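Local coordinates for protein LP15968p (Drosophila melanogaster, PDB 3MN8) that removes C-terminal arginine or lysine residues from peptides and proteins, acting as a zinc-dependent carboxypeptidase that processes growth factors, peptide hormones and neuropeptides, at residues 30-35 and 320-325; 39-44 and 107-112; 103-108 and 310-315; 214-219 and 304-309. All coordinates share one frame; numbering follows the deposited sequence.

Interaction 1 (30-35 and 320-325); sequences EDESFL and EWQRNK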
loop_
_atom_site.group_PDB
_atom_site.type_symbol
_atom_site.label_atom_id
_atom_site.label_comp_id
_atom_site.label_asym_id
_atom_site.label_seq_id
_atom_site.Cartn_x
_atom_site.Cartn_y
_atom_site.Cartn_z
ATOM N N GLU A 30 24.189 4.956 -8.676
ATOM C CA GLU A 30 22.776 5.043 -9.074
ATOM C C GLU A 30 22.443 5.885 -10.324
ATOM O O GLU A 30 22.964 6.981 -10.524
ATOM C CB GLU A 30 21.948 5.550 -7.885
ATOM C CG GLU A 30 22.262 4.859 -6.564
ATOM C CD GLU A 30 21.693 5.605 -5.365
ATOM O OE1 GLU A 30 22.076 6.781 -5.159
ATOM O OE2 GLU A 30 20.869 5.015 -4.627
ATOM N N ASP A 31 21.548 5.364 -11.152
ATOM C CA ASP A 31 21.008 6.125 -12.267
ATOM C C ASP A 31 19.719 6.838 -11.827
ATOM O O ASP A 31 18.615 6.305 -11.966
ATOM C CB ASP A 31 20.753 5.195 -13.451
ATOM C CG ASP A 31 19.924 5.844 -14.539
ATOM O OD1 ASP A 31 19.503 5.128 -15.480
ATOM O OD2 ASP A 31 19.685 7.067 -14.450
ATOM N N GLU A 32 19.871 8.042 -11.284
ATOM C CA GLU A 32 18.738 8.860 -10.857
ATOM C C GLU A 32 18.550 10.074 -11.781
ATOM O O GLU A 32 18.304 11.195 -11.317
ATOM C CB GLU A 32 18.960 9.361 -9.430
ATOM C CG GLU A 32 19.039 8.283 -8.370
ATOM C CD GLU A 32 19.319 8.864 -6.990
ATOM O OE1 GLU A 32 18.348 9.068 -6.229
ATOM O OE2 GLU A 32 20.504 9.127 -6.670
ATOM N N SER A 33 18.673 9.850 -13.086
ATOM C CA SER A 33 18.597 10.938 -14.056
ATOM C C SER A 33 17.236 11.636 -14.024
ATOM O O SER A 33 17.125 12.836 -14.328
ATOM C CB SER A 33 18.884 10.414 -15.465
ATOM O OG SER A 33 17.862 9.539 -15.906
ATOM N N PHE A 34 16.209 10.879 -13.645
ATOM C CA PHE A 34 14.845 11.394 -13.608
ATOM C C PHE A 34 14.699 12.692 -12.814
ATOM O O PHE A 34 13.614 13.262 -12.753
ATOM C CB PHE A 34 13.847 10.321 -13.119
ATOM C CG PHE A 34 14.233 9.635 -11.817
ATOM C CD1 PHE A 34 13.925 10.204 -10.588
ATOM C CD2 PHE A 34 14.857 8.395 -11.826
ATOM C CE1 PHE A 34 14.261 9.564 -9.400
ATOM C CE2 PHE A 34 15.196 7.746 -10.637
ATOM C CZ PHE A 34 14.897 8.328 -9.428
ATOM N N LEU A 35 15.795 13.167 -12.232
ATOM C CA LEU A 35 15.779 14.397 -11.446
ATOM C C LEU A 35 16.236 15.632 -12.235
ATOM O O LEU A 35 16.109 16.758 -11.756
ATOM C CB LEU A 35 16.674 14.237 -10.218
ATOM C CG LEU A 35 16.558 12.918 -9.457
ATOM C CD1 LEU A 35 17.731 12.767 -8.487
ATOM C CD2 LEU A 35 15.209 12.812 -8.742
ATOM N N GLU A 320 12.169 15.975 -1.885
ATOM C CA GLU A 320 11.180 15.013 -1.429
ATOM C C GLU A 320 11.625 13.614 -1.809
ATOM O O GLU A 320 11.446 12.662 -1.040
ATOM C CB GLU A 320 9.800 15.312 -2.024
ATOM C CG GLU A 320 9.254 16.708 -1.686
ATOM C CD GLU A 320 8.973 16.920 -0.190
ATOM O OE1 GLU A 320 9.276 16.021 0.625
ATOM O OE2 GLU A 320 8.438 17.996 0.174
ATOM N N TRP A 321 12.224 13.480 -2.989
ATOM C CA TRP A 321 12.713 12.168 -3.404
ATOM C C TRP A 321 13.778 11.619 -2.448
ATOM O O TRP A 321 13.686 10.471 -2.004
ATOM C CB TRP A 321 13.240 12.171 -4.846
ATOM C CG TRP A 321 14.032 10.928 -5.141
ATOM C CD1 TRP A 321 15.381 10.832 -5.257
ATOM C CD2 TRP A 321 13.519 9.594 -5.299
ATOM N NE1 TRP A 321 15.745 9.534 -5.497
ATOM C CE2 TRP A 321 14.622 8.749 -5.526
ATOM C CE3 TRP A 321 12.234 9.033 -5.269
ATOM C CZ2 TRP A 321 14.483 7.368 -5.728
ATOM C CZ3 TRP A 321 12.100 7.662 -5.478
ATOM C CH2 TRP A 321 13.218 6.850 -5.706
ATOM N N GLN A 322 14.778 12.436 -2.127
ATOM C CA GLN A 322 15.883 11.981 -1.289
ATOM C C GLN A 322 15.447 11.604 0.125
ATOM O O GLN A 322 16.026 10.702 0.735
ATOM C CB GLN A 322 16.998 13.020 -1.233
ATOM C CG GLN A 322 18.341 12.466 -1.647
ATOM C CD GLN A 322 18.391 12.118 -3.122
ATOM O OE1 GLN A 322 18.908 11.067 -3.510
ATOM N NE2 GLN A 322 17.843 13.000 -3.954
ATOM N N ARG A 323 14.428 12.288 0.640
ATOM C CA ARG A 323 13.895 11.978 1.972
ATOM C C ARG A 323 13.100 10.672 2.009
ATOM O O ARG A 323 13.308 9.819 2.881
ATOM C CB ARG A 323 13.007 13.123 2.459
ATOM C CG ARG A 323 13.680 14.468 2.341
ATOM C CD ARG A 323 12.717 15.595 2.632
ATOM N NE ARG A 323 13.408 16.849 2.918
ATOM C CZ ARG A 323 12.788 18.017 3.015
ATOM N NH1 ARG A 323 11.471 18.072 2.841
ATOM N NH2 ARG A 323 13.476 19.123 3.280
ATOM N N ASN A 324 12.185 10.519 1.059
ATOM C CA ASN A 324 11.267 9.401 1.081
ATOM C C ASN A 324 11.880 8.144 0.492
ATOM O O ASN A 324 11.378 7.038 0.704
ATOM C CB ASN A 324 9.991 9.763 0.339
ATOM C CG ASN A 324 9.220 10.878 1.019
ATOM O OD1 ASN A 324 8.271 10.619 1.759
ATOM N ND2 ASN A 324 9.626 12.128 0.775
ATOM N N LYS A 325 12.971 8.321 -0.246
ATOM C CA LYS A 325 13.657 7.214 -0.918
ATOM C C LYS A 325 13.833 5.968 -0.037
ATOM O O LYS A 325 13.357 4.890 -0.389
ATOM C CB LYS A 325 15.020 7.693 -1.424
ATOM C CG LYS A 325 15.716 6.786 -2.421
ATOM C CD LYS A 325 17.094 7.348 -2.659
ATOM C CE LYS A 325 17.852 6.581 -3.705
ATOM N NZ LYS A 325 19.141 7.272 -3.979
#
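Lys325 reaches from helix 317-333 to two glutamates of the 30-35 loop, and charge dominates this side of the contact. Its NZ lies 2.9 Å from Glu30 OE2 and 3.0 Å from Glu32 OE1, forming a three-residue salt-bridge network. In both cases the ammonium sits above the carboxylate plane. The Lys325 chain is extended throughout, with CG anti to the backbone N (chi1 -166°), and this carries NZ as far as the loop. Glu30 is poorly ordered, although Tyr117 OH also bonds to its OE2.

A second hydrogen bond fixes Glu32. Trp321 NE1 donates to Glu32 OE1 over 2.7 Å, with the oxygen close to the indole plane, so OE1 accepts from two donors.

Aromatic and apolar packing forms the third group. The Phe34 edge points at one face of Trp321 in a T-shaped pair, with six-membered ring centroids 5.3 Å apart and planes at 90°. Lys325 CG lies over the opposite indole face. Leu35 CD2 adds an apolar contact, 4.0 Å from Trp321 CD1. Tyr113 and Tyr117 extend this aromatic cluster from helix 106-121. Remote from the zinc, the arrangement anchors the N-terminal loop to helix 317-333 of the M14 zinc carboxypeptidase alpha/beta fold.

Interaction 2 (39-44 and 107-112); sequences HYASQE and GRQLLV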
loop_
_atom_site.group_PDB
_atom_site.type_symbol
_atom_site.label_atom_id
_atom_site.label_comp_id
_atom_site.label_asym_id
_atom_site.label_seq_id
_atom_site.Cartn_x
_atom_site.Cartn_y
_atom_site.Cartn_z
ATOM N N HIS A 39 9.486 18.622 -12.553
ATOM C CA HIS A 39 8.201 19.041 -13.090
ATOM C C HIS A 39 7.125 18.009 -12.737
ATOM O O HIS A 39 7.428 16.841 -12.458
ATOM C CB HIS A 39 8.298 19.239 -14.609
ATOM C CG HIS A 39 8.314 17.957 -15.390
ATOM N ND1 HIS A 39 9.330 17.037 -15.284
ATOM C CD2 HIS A 39 7.442 17.464 -16.298
ATOM C CE1 HIS A 39 9.076 16.016 -16.091
ATOM N NE2 HIS A 39 7.945 16.249 -16.718
ATOM N N TYR A 40 5.869 18.433 -12.738
ATOM C CA TYR A 40 4.786 17.490 -12.465
ATOM C C TYR A 40 4.338 16.793 -13.743
ATOM O O TYR A 40 4.028 17.450 -14.734
ATOM C CB TYR A 40 3.608 18.185 -11.760
ATOM C CG TYR A 40 3.851 18.425 -10.277
ATOM C CD1 TYR A 40 4.090 19.701 -9.780
ATOM C CD2 TYR A 40 3.865 17.366 -9.378
ATOM C CE1 TYR A 40 4.321 19.909 -8.428
ATOM C CE2 TYR A 40 4.097 17.571 -8.032
ATOM C CZ TYR A 40 4.324 18.838 -7.563
ATOM O OH TYR A 40 4.563 19.014 -6.221
ATOM N N ALA A 41 4.321 15.465 -13.729
ATOM C CA ALA A 41 3.907 14.712 -14.911
ATOM C C ALA A 41 2.382 14.770 -15.105
ATOM O O ALA A 41 1.610 14.474 -14.192
ATOM C CB ALA A 41 4.393 13.276 -14.830
ATOM N N SER A 42 1.964 15.172 -16.303
ATOM C CA SER A 42 0.541 15.258 -16.622
ATOM C C SER A 42 -0.028 13.869 -16.871
ATOM O O SER A 42 0.711 12.892 -16.934
ATOM C CB SER A 42 0.316 16.136 -17.858
ATOM O OG SER A 42 0.775 15.495 -19.039
ATOM N N GLN A 43 -1.340 13.781 -17.025
ATOM C CA GLN A 43 -1.954 12.523 -17.416
ATOM C C GLN A 43 -1.283 11.980 -18.670
ATOM O O GLN A 43 -0.866 10.831 -18.688
ATOM C CB GLN A 43 -3.449 12.703 -17.668
ATOM C CG GLN A 43 -4.184 11.407 -17.940
ATOM C CD GLN A 43 -4.108 10.428 -16.769
ATOM O OE1 GLN A 43 -3.970 10.823 -15.605
ATOM N NE2 GLN A 43 -4.211 9.138 -17.077
ATOM N N GLU A 44 -1.164 12.797 -19.717
ATOM C CA GLU A 44 -0.508 12.327 -20.936
ATOM C C GLU A 44 0.936 11.902 -20.656
ATOM O O GLU A 44 1.386 10.860 -21.125
ATOM C CB GLU A 44 -0.539 13.373 -22.056
ATOM C CG GLU A 44 -0.089 12.808 -23.409
ATOM C CD GLU A 44 0.550 13.839 -24.331
ATOM O OE1 GLU A 44 0.512 15.048 -24.008
ATOM O OE2 GLU A 44 1.093 13.435 -25.385
ATOM N N GLY A 107 3.233 12.636 -3.458
ATOM C CA GLY A 107 3.198 11.187 -3.589
ATOM C C GLY A 107 3.127 10.774 -5.045
ATOM O O GLY A 107 3.817 9.844 -5.486
ATOM N N ARG A 108 2.277 11.476 -5.791
ATOM C CA ARG A 108 2.162 11.279 -7.231
ATOM C C ARG A 108 3.542 11.195 -7.855
ATOM O O ARG A 108 3.908 10.174 -8.439
ATOM C CB ARG A 108 1.366 12.416 -7.885
ATOM C CG ARG A 108 1.632 12.537 -9.367
ATOM C CD ARG A 108 0.941 13.727 -10.019
ATOM N NE ARG A 108 -0.420 13.398 -10.417
ATOM C CZ ARG A 108 -0.874 13.249 -11.661
ATOM N NH1 ARG A 108 -0.095 13.412 -12.724
ATOM N NH2 ARG A 108 -2.152 12.941 -11.829
ATOM N N GLN A 109 4.313 12.266 -7.717
ATOM C CA GLN A 109 5.628 12.332 -8.356
ATOM C C GLN A 109 6.620 11.338 -7.777
ATOM O O GLN A 109 7.454 10.796 -8.519
ATOM C CB GLN A 109 6.211 13.746 -8.314
ATOM C CG GLN A 109 5.823 14.593 -9.502
ATOM C CD GLN A 109 6.055 13.872 -10.805
ATOM O OE1 GLN A 109 5.121 13.639 -11.578
ATOM N NE2 GLN A 109 7.302 13.504 -11.058
ATOM N N LEU A 110 6.530 11.089 -6.468
ATOM C CA LEU A 110 7.411 10.109 -5.829
ATOM C C LEU A 110 7.251 8.701 -6.412
ATOM O O LEU A 110 8.226 7.942 -6.525
ATOM C CB LEU A 110 7.193 10.072 -4.320
ATOM C CG LEU A 110 7.706 11.288 -3.543
ATOM C CD1 LEU A 110 7.527 11.048 -2.061
ATOM C CD2 LEU A 110 9.155 11.554 -3.836
ATOM N N LEU A 111 6.023 8.348 -6.781
ATOM C CA LEU A 111 5.778 7.036 -7.352
ATOM C C LEU A 111 6.263 6.993 -8.784
ATOM O O LEU A 111 6.722 5.962 -9.262
ATOM C CB LEU A 111 4.299 6.678 -7.282
ATOM C CG LEU A 111 3.819 6.286 -5.889
ATOM C CD1 LEU A 111 2.362 5.836 -5.916
ATOM C CD2 LEU A 111 4.725 5.181 -5.368
ATOM N N VAL A 112 6.161 8.120 -9.475
ATOM C CA VAL A 112 6.672 8.204 -10.828
ATOM C C VAL A 112 8.176 8.009 -10.777
ATOM O O VAL A 112 8.741 7.236 -11.553
ATOM C CB VAL A 112 6.327 9.556 -11.450
ATOM C CG1 VAL A 112 7.256 9.859 -12.606
ATOM C CG2 VAL A 112 4.860 9.559 -11.897
#
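Gln109 and Arg108, in the first turns of helix 106-121, face the backbone of residues 39-44, which leads into helix 43-56; both helices belong to the alpha/beta carboxypeptidase domain. Gln109 makes the one clear hydrogen bond across the contact. From CB, which points toward the 39-44 segment, the chain passes to CG, and this methylene lies 3.4 Å from Tyr40 CD2. The amide and ring planes stand 83° apart. A bend at the second torsion (chi2 -49°) then turns CD toward the peptide chain of residues 39-41. At the tip, OE1 lies against Ala41 CB and accepts from Ala41 N at 2.9 Å; the N-H...O angle of 166° makes the bond straight, although the donor stands above the amide plane. NE2, on the other branch, comes to 3.6 Å from His39 O. Cut back to alanine, this position would probably leave Ala41 N without its acceptor and a gap beside the Tyr40 ring. The tyrosine is also placed from its far end, where Pro312 O binds its hydroxyl and the Tyr311 ring meets it edge-to-face. Arg108, the neighbouring residue, bends at chi3; its guanidinium makes a cation-pi contact with Tyr148, and Ala41 O lies at the guanidinium edge, near its plane.

Interaction 3 (103-108 and 310-315); sequences DETVGR and KYPAAS. With ZN (zinc ion), chain F; GEM ((2-guanidinoethylmercapto)succinic acid), chain G.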
loop_
_atom_site.group_PDB
_atom_site.type_symbol
_atom_site.label_atom_id
_atom_site.label_comp_id
_atom_site.label_asym_id
_atom_site.label_seq_id
_atom_site.Cartn_x
_atom_site.Cartn_y
_atom_site.Cartn_z
ATOM N N ASP A 103 -5.325 17.337 -5.147
ATOM C CA ASP A 103 -4.473 18.469 -4.783
ATOM C C ASP A 103 -3.307 18.079 -3.867
ATOM O O ASP A 103 -2.487 18.916 -3.512
ATOM C CB ASP A 103 -5.310 19.580 -4.149
ATOM C CG ASP A 103 -6.306 19.057 -3.125
ATOM O OD1 ASP A 103 -7.248 19.803 -2.794
ATOM O OD2 ASP A 103 -6.153 17.911 -2.647
ATOM N N GLU A 104 -3.251 16.810 -3.477
ATOM C CA GLU A 104 -2.135 16.283 -2.696
ATOM C C GLU A 104 -1.231 15.505 -3.640
ATOM O O GLU A 104 -1.480 14.327 -3.935
ATOM C CB GLU A 104 -2.642 15.384 -1.576
ATOM C CG GLU A 104 -3.628 16.059 -0.631
ATOM C CD GLU A 104 -4.278 15.065 0.294
ATOM O OE1 GLU A 104 -3.798 13.917 0.334
ATOM O OE2 GLU A 104 -5.269 15.413 0.963
ATOM N N THR A 105 -0.168 16.169 -4.083
ATOM C CA THR A 105 0.523 15.813 -5.317
ATOM C C THR A 105 1.914 15.171 -5.188
ATOM O O THR A 105 2.351 14.477 -6.096
ATOM C CB THR A 105 0.648 17.079 -6.196
ATOM O OG1 THR A 105 1.352 18.102 -5.473
ATOM C CG2 THR A 105 -0.738 17.609 -6.555
ATOM N N VAL A 106 2.622 15.410 -4.085
ATOM C CA VAL A 106 3.998 14.913 -3.956
ATOM C C VAL A 106 4.086 13.383 -4.156
ATOM O O VAL A 106 4.905 12.888 -4.938
ATOM C CB VAL A 106 4.640 15.335 -2.602
ATOM C CG1 VAL A 106 6.078 14.814 -2.479
ATOM C CG2 VAL A 106 4.594 16.849 -2.434
ATOM N N GLY A 107 3.233 12.636 -3.458
ATOM C CA GLY A 107 3.198 11.187 -3.589
ATOM C C GLY A 107 3.127 10.774 -5.045
ATOM O O GLY A 107 3.817 9.844 -5.486
ATOM N N ARG A 108 2.277 11.476 -5.791
ATOM C CA ARG A 108 2.162 11.279 -7.231
ATOM C C ARG A 108 3.542 11.195 -7.855
ATOM O O ARG A 108 3.908 10.174 -8.439
ATOM C CB ARG A 108 1.366 12.416 -7.885
ATOM C CG ARG A 108 1.632 12.537 -9.367
ATOM C CD ARG A 108 0.941 13.727 -10.019
ATOM N NE ARG A 108 -0.420 13.398 -10.417
ATOM C CZ ARG A 108 -0.874 13.249 -11.661
ATOM N NH1 ARG A 108 -0.095 13.412 -12.724
ATOM N NH2 ARG A 108 -2.152 12.941 -11.829
ATOM N N LYS A 310 0.278 20.814 0.379
ATOM C CA LYS A 310 -0.410 19.808 -0.421
ATOM C C LYS A 310 0.149 19.723 -1.843
ATOM O O LYS A 310 0.450 18.636 -2.339
ATOM C CB LYS A 310 -1.914 20.091 -0.454
ATOM C CG LYS A 310 -2.586 19.977 0.898
ATOM C CD LYS A 310 -4.101 20.190 0.810
ATOM C CE LYS A 310 -4.818 19.466 1.973
ATOM N NZ LYS A 310 -6.320 19.497 1.899
ATOM N N TYR A 311 0.286 20.878 -2.490
ATOM C CA TYR A 311 0.760 20.952 -3.875
ATOM C C TYR A 311 1.964 21.883 -3.994
ATOM O O TYR A 311 1.805 23.036 -4.378
ATOM C CB TYR A 311 -0.351 21.488 -4.787
ATOM C CG TYR A 311 -0.230 21.095 -6.252
ATOM C CD1 TYR A 311 -1.368 20.935 -7.039
ATOM C CD2 TYR A 311 1.006 20.872 -6.844
ATOM C CE1 TYR A 311 -1.286 20.572 -8.373
ATOM C CE2 TYR A 311 1.102 20.495 -8.184
ATOM C CZ TYR A 311 -0.052 20.352 -8.940
ATOM O OH TYR A 311 0.022 19.991 -10.267
ATOM N N PRO A 312 3.171 21.388 -3.665
ATOM C CA PRO A 312 4.359 22.252 -3.722
ATOM C C PRO A 312 4.835 22.430 -5.159
ATOM O O PRO A 312 4.220 21.880 -6.077
ATOM C CB PRO A 312 5.406 21.491 -2.895
ATOM C CG PRO A 312 4.671 20.273 -2.302
ATOM C CD PRO A 312 3.485 20.032 -3.181
ATOM N N ALA A 313 5.907 23.195 -5.348
ATOM C CA ALA A 313 6.462 23.439 -6.681
ATOM C C ALA A 313 7.485 22.373 -7.048
ATOM O O ALA A 313 8.100 21.762 -6.172
ATOM C CB ALA A 313 7.093 24.838 -6.766
ATOM N N ALA A 314 7.669 22.169 -8.349
ATOM C CA ALA A 314 8.569 21.139 -8.856
ATOM C C ALA A 314 9.948 21.108 -8.178
ATOM O O ALA A 314 10.434 20.043 -7.806
ATOM C CB ALA A 314 8.720 21.281 -10.364
ATOM N N SER A 315 10.573 22.272 -8.026
ATOM C CA SER A 315 11.937 22.362 -7.487
ATOM C C SER A 315 12.040 21.655 -6.148
ATOM O O SER A 315 13.127 21.257 -5.723
ATOM C CB SER A 315 12.377 23.832 -7.344
ATOM O OG SER A 315 11.558 24.537 -6.417
HETATM ZN ZN ZN F . -5.459 13.429 1.374
HETATM C C8 GEM G . -7.119 12.373 5.812
HETATM S S7 GEM G . -6.580 10.705 5.559
HETATM C C6 GEM G . -5.327 10.578 6.803
HETATM C C5 GEM G . -5.810 10.951 8.203
HETATM N N3 GEM G . -6.730 9.912 8.640
HETATM C C1 GEM G . -7.504 9.933 9.720
HETATM N N4 GEM G . -8.299 8.906 9.994
HETATM N N2 GEM G . -7.490 10.987 10.530
HETATM C C9 GEM G . -8.366 12.568 4.991
HETATM O O14 GEM G . -8.729 11.636 4.239
HETATM O O15 GEM G . -8.999 13.640 5.092
HETATM C C10 GEM G . -6.041 13.418 5.478
HETATM C C11 GEM G . -5.649 13.561 4.013
HETATM O O12 GEM G . -4.424 13.554 3.740
HETATM O O13 GEM G . -6.539 13.718 3.137
#
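Thr105 and Lys310 join two stretches without regular strand structure, the turn entering helix 106-121 and the loop after strand 300-305. Their backbones converge to 4.5 Å between Glu104 CA and Lys310 CA. One bond sets the register: Thr105 N donates to Lys310 O over 3.1 Å at 168°, and the Glu104 CA-H points at the same oxygen.

Among the side chains, Thr105 CG2 sits over the centre of the Tyr311 ring in a CH-pi contact, 3.3 Å from the ring centroid and 8° off its normal. With chi1 at 58°, OG1 sits between the backbone N and the carbonyl carbon, while CG2 is left to cover the ring face. Val106 CG2 rests against Pro312 CG at 3.4 Å.

Glu104 extends the other way and grips zinc with both carboxylate oxygens, OE1 and OE2 each at 2.0 Å from the metal. His101 and His217 complete the protein ligands, and a carboxylate of the bound inhibitor supplies O12 and O13. His101 and Glu104 form the HXXE zinc motif of this peptidase family. Lys310 NZ stays 4.3 Å from Glu104 OE2, not in contact. The chemistry is consistent with the 310-315 loop holding the backbone beside Glu104, and so the ligand's placement at zinc.

Interaction 4 (214-219 and 304-309); sequences ANFHGG and IELSCC. With ZN (zinc ion), chain F; GEM ((2-guanidinoethylmercapto)succinic acid), chain G.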
loop_
_atom_site.group_PDB
_atom_site.type_symbol
_atom_site.label_atom_id
_atom_site.label_comp_id
_atom_site.label_asym_id
_atom_site.label_seq_id
_atom_site.Cartn_x
_atom_site.Cartn_y
_atom_site.Cartn_z
ATOM N N ALA A 214 0.361 1.090 0.742
ATOM C CA ALA A 214 0.396 2.419 1.324
ATOM C C ALA A 214 -0.268 3.378 0.366
ATOM O O ALA A 214 -0.140 3.209 -0.845
ATOM C CB ALA A 214 1.822 2.839 1.586
ATOM N N ASN A 215 -1.006 4.358 0.891
ATOM C CA ASN A 215 -1.463 5.458 0.045
ATOM C C ASN A 215 -1.078 6.852 0.587
ATOM O O ASN A 215 -1.050 7.093 1.805
ATOM C CB ASN A 215 -2.938 5.318 -0.409
ATOM C CG ASN A 215 -3.928 5.701 0.654
ATOM O OD1 ASN A 215 -4.625 6.705 0.516
ATOM N ND2 ASN A 215 -4.019 4.900 1.717
ATOM N N PHE A 216 -0.731 7.746 -0.339
ATOM C CA PHE A 216 -0.024 8.955 0.010
ATOM C C PHE A 216 -0.909 10.169 -0.094
ATOM O O PHE A 216 -1.680 10.325 -1.041
ATOM C CB PHE A 216 1.217 9.100 -0.864
ATOM C CG PHE A 216 2.135 7.924 -0.774
ATOM C CD1 PHE A 216 1.994 6.845 -1.628
ATOM C CD2 PHE A 216 3.118 7.876 0.199
ATOM C CE1 PHE A 216 2.830 5.750 -1.523
ATOM C CE2 PHE A 216 3.957 6.773 0.308
ATOM C CZ PHE A 216 3.813 5.716 -0.550
ATOM N N HIS A 217 -0.773 11.033 0.901
ATOM C CA HIS A 217 -1.562 12.230 1.006
ATOM C C HIS A 217 -0.637 13.382 1.347
ATOM O O HIS A 217 0.541 13.179 1.627
ATOM C CB HIS A 217 -2.608 12.063 2.111
ATOM C CG HIS A 217 -3.650 11.034 1.804
ATOM N ND1 HIS A 217 -4.929 11.365 1.417
ATOM C CD2 HIS A 217 -3.598 9.679 1.814
ATOM C CE1 HIS A 217 -5.626 10.263 1.212
ATOM N NE2 HIS A 217 -4.841 9.224 1.444
ATOM N N GLY A 218 -1.180 14.592 1.330
ATOM C CA GLY A 218 -0.411 15.764 1.688
ATOM C C GLY A 218 -1.229 16.588 2.648
ATOM O O GLY A 218 -2.434 16.369 2.787
ATOM N N GLY A 219 -0.580 17.524 3.320
ATOM C CA GLY A 219 -1.271 18.374 4.264
ATOM C C GLY A 219 -0.533 18.306 5.575
ATOM O O GLY A 219 -0.576 19.228 6.396
ATOM N N ILE A 304 -0.014 7.579 4.315
ATOM C CA ILE A 304 1.185 8.377 4.533
ATOM C C ILE A 304 1.106 9.809 4.002
ATOM O O ILE A 304 0.854 10.048 2.808
ATOM C CB ILE A 304 2.433 7.683 4.003
ATOM C CG1 ILE A 304 2.655 6.385 4.765
ATOM C CG2 ILE A 304 3.641 8.595 4.164
ATOM C CD1 ILE A 304 3.590 5.446 4.075
ATOM N N GLU A 305 1.329 10.750 4.919
ATOM C CA GLU A 305 1.296 12.173 4.617
ATOM C C GLU A 305 2.725 12.641 4.354
ATOM O O GLU A 305 3.602 12.475 5.202
ATOM C CB GLU A 305 0.683 12.940 5.800
ATOM C CG GLU A 305 -0.745 12.513 6.190
ATOM C CD GLU A 305 -1.805 13.069 5.249
ATOM O OE1 GLU A 305 -3.001 12.797 5.463
ATOM O OE2 GLU A 305 -1.439 13.777 4.287
ATOM N N LEU A 306 2.961 13.232 3.188
ATOM C CA LEU A 306 4.330 13.525 2.750
ATOM C C LEU A 306 4.799 14.957 2.997
ATOM O O LEU A 306 5.939 15.178 3.410
ATOM C CB LEU A 306 4.511 13.168 1.270
ATOM C CG LEU A 306 4.264 11.691 1.003
ATOM C CD1 LEU A 306 4.161 11.396 -0.477
ATOM C CD2 LEU A 306 5.359 10.873 1.643
ATOM N N SER A 307 3.929 15.926 2.744
ATOM C CA SER A 307 4.318 17.321 2.874
ATOM C C SER A 307 3.284 18.121 3.641
ATOM O O SER A 307 2.112 17.735 3.720
ATOM C CB SER A 307 4.525 17.942 1.498
ATOM O OG SER A 307 3.424 17.649 0.647
ATOM N N CYS A 308 3.735 19.231 4.218
ATOM C CA CYS A 308 2.847 20.209 4.819
ATOM C C CYS A 308 2.096 20.929 3.720
ATOM O O CYS A 308 0.894 21.177 3.830
ATOM C CB CYS A 308 3.644 21.216 5.648
ATOM S SG CYS A 308 4.224 20.551 7.212
ATOM N N CYS A 309 2.815 21.269 2.656
ATOM C CA CYS A 309 2.185 21.852 1.476
ATOM C C CYS A 309 1.595 20.776 0.549
ATOM O O CYS A 309 2.317 19.930 0.001
ATOM C CB CYS A 309 3.179 22.710 0.716
ATOM S SG CYS A 309 2.437 23.521 -0.706
HETATM ZN ZN ZN F . -5.459 13.429 1.374
HETATM C C8 GEM G . -7.119 12.373 5.812
HETATM S S7 GEM G . -6.580 10.705 5.559
HETATM C C6 GEM G . -5.327 10.578 6.803
HETATM C C5 GEM G . -5.810 10.951 8.203
HETATM N N3 GEM G . -6.730 9.912 8.640
HETATM C C1 GEM G . -7.504 9.933 9.720
HETATM N N4 GEM G . -8.299 8.906 9.994
HETATM N N2 GEM G . -7.490 10.987 10.530
HETATM C C9 GEM G . -8.366 12.568 4.991
HETATM O O14 GEM G . -8.729 11.636 4.239
HETATM O O15 GEM G . -8.999 13.640 5.092
HETATM C C10 GEM G . -6.041 13.418 5.478
HETATM C C11 GEM G . -5.649 13.561 4.013
HETATM O O12 GEM G . -4.424 13.554 3.740
HETATM O O13 GEM G . -6.539 13.718 3.137
#
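Phe216 and Ile304 stand side by side on one face of a parallel strand pair, where residues 214-219 and 304-308 run 17° apart. The aromatic ring is the main bump: its CD2 lies 3.9 Å from Ile304 CB and 3.7 Å from Leu306 CD1, which together form a hollow. Phe216 CG, anti to the carbonyl carbon (chi1 -57°), lays the ring against both. Ile304 CD1 also fits against Ala214 CB. Helix residues Leu328 and Tyr255 cover this face. Replacing the ring by an alanine's methyl would probably open a gap beside Ile304 and Leu306.

The strands are joined by backbone bonds from Ile304 N to Asn215 O (2.8 Å), His217 N to Ile304 O (2.7 Å) and Leu306 N to His217 O (2.9 Å). Beyond them Gly219 N bonds to Ser307 O.

On the other face, Asn215 OD1 accepts from His217 NE2 at 2.7 Å, a bond consistent with a fixed ring orientation, and His217 ND1 binds zinc at 2.1 Å. Glu305, the predicted proton donor/acceptor, bends at chi2 toward the pocket; its exact approach to the inhibitor is doubtful. The chemistry thus implies that one apolar-backed strand pair presents metal ligand and putative acid/base together.

Starting from the N terminus, residues 30-35 open the widest loop, closed when interaction 1 meets helix 317-333; the other three contacts all fall within it. Residues 39-44 begin the next, closed early by interaction 2 on helix 106-121. Before that closure, residues 103-108 open interaction 3, so these two loops overlap and share Gly107 and Arg108; interaction 3 closes at 310-315. Within its loop lies interaction 4, joining neighbouring central-sheet strands. Tyr40 connects interactions 2 and 3, Leu110 packs on both interactions 1 and 4, and zinc is shared by interactions 3 and 4. Together they tie the N-terminal segment and two helices to the sheet, with interactions 3 and 4 at the metal.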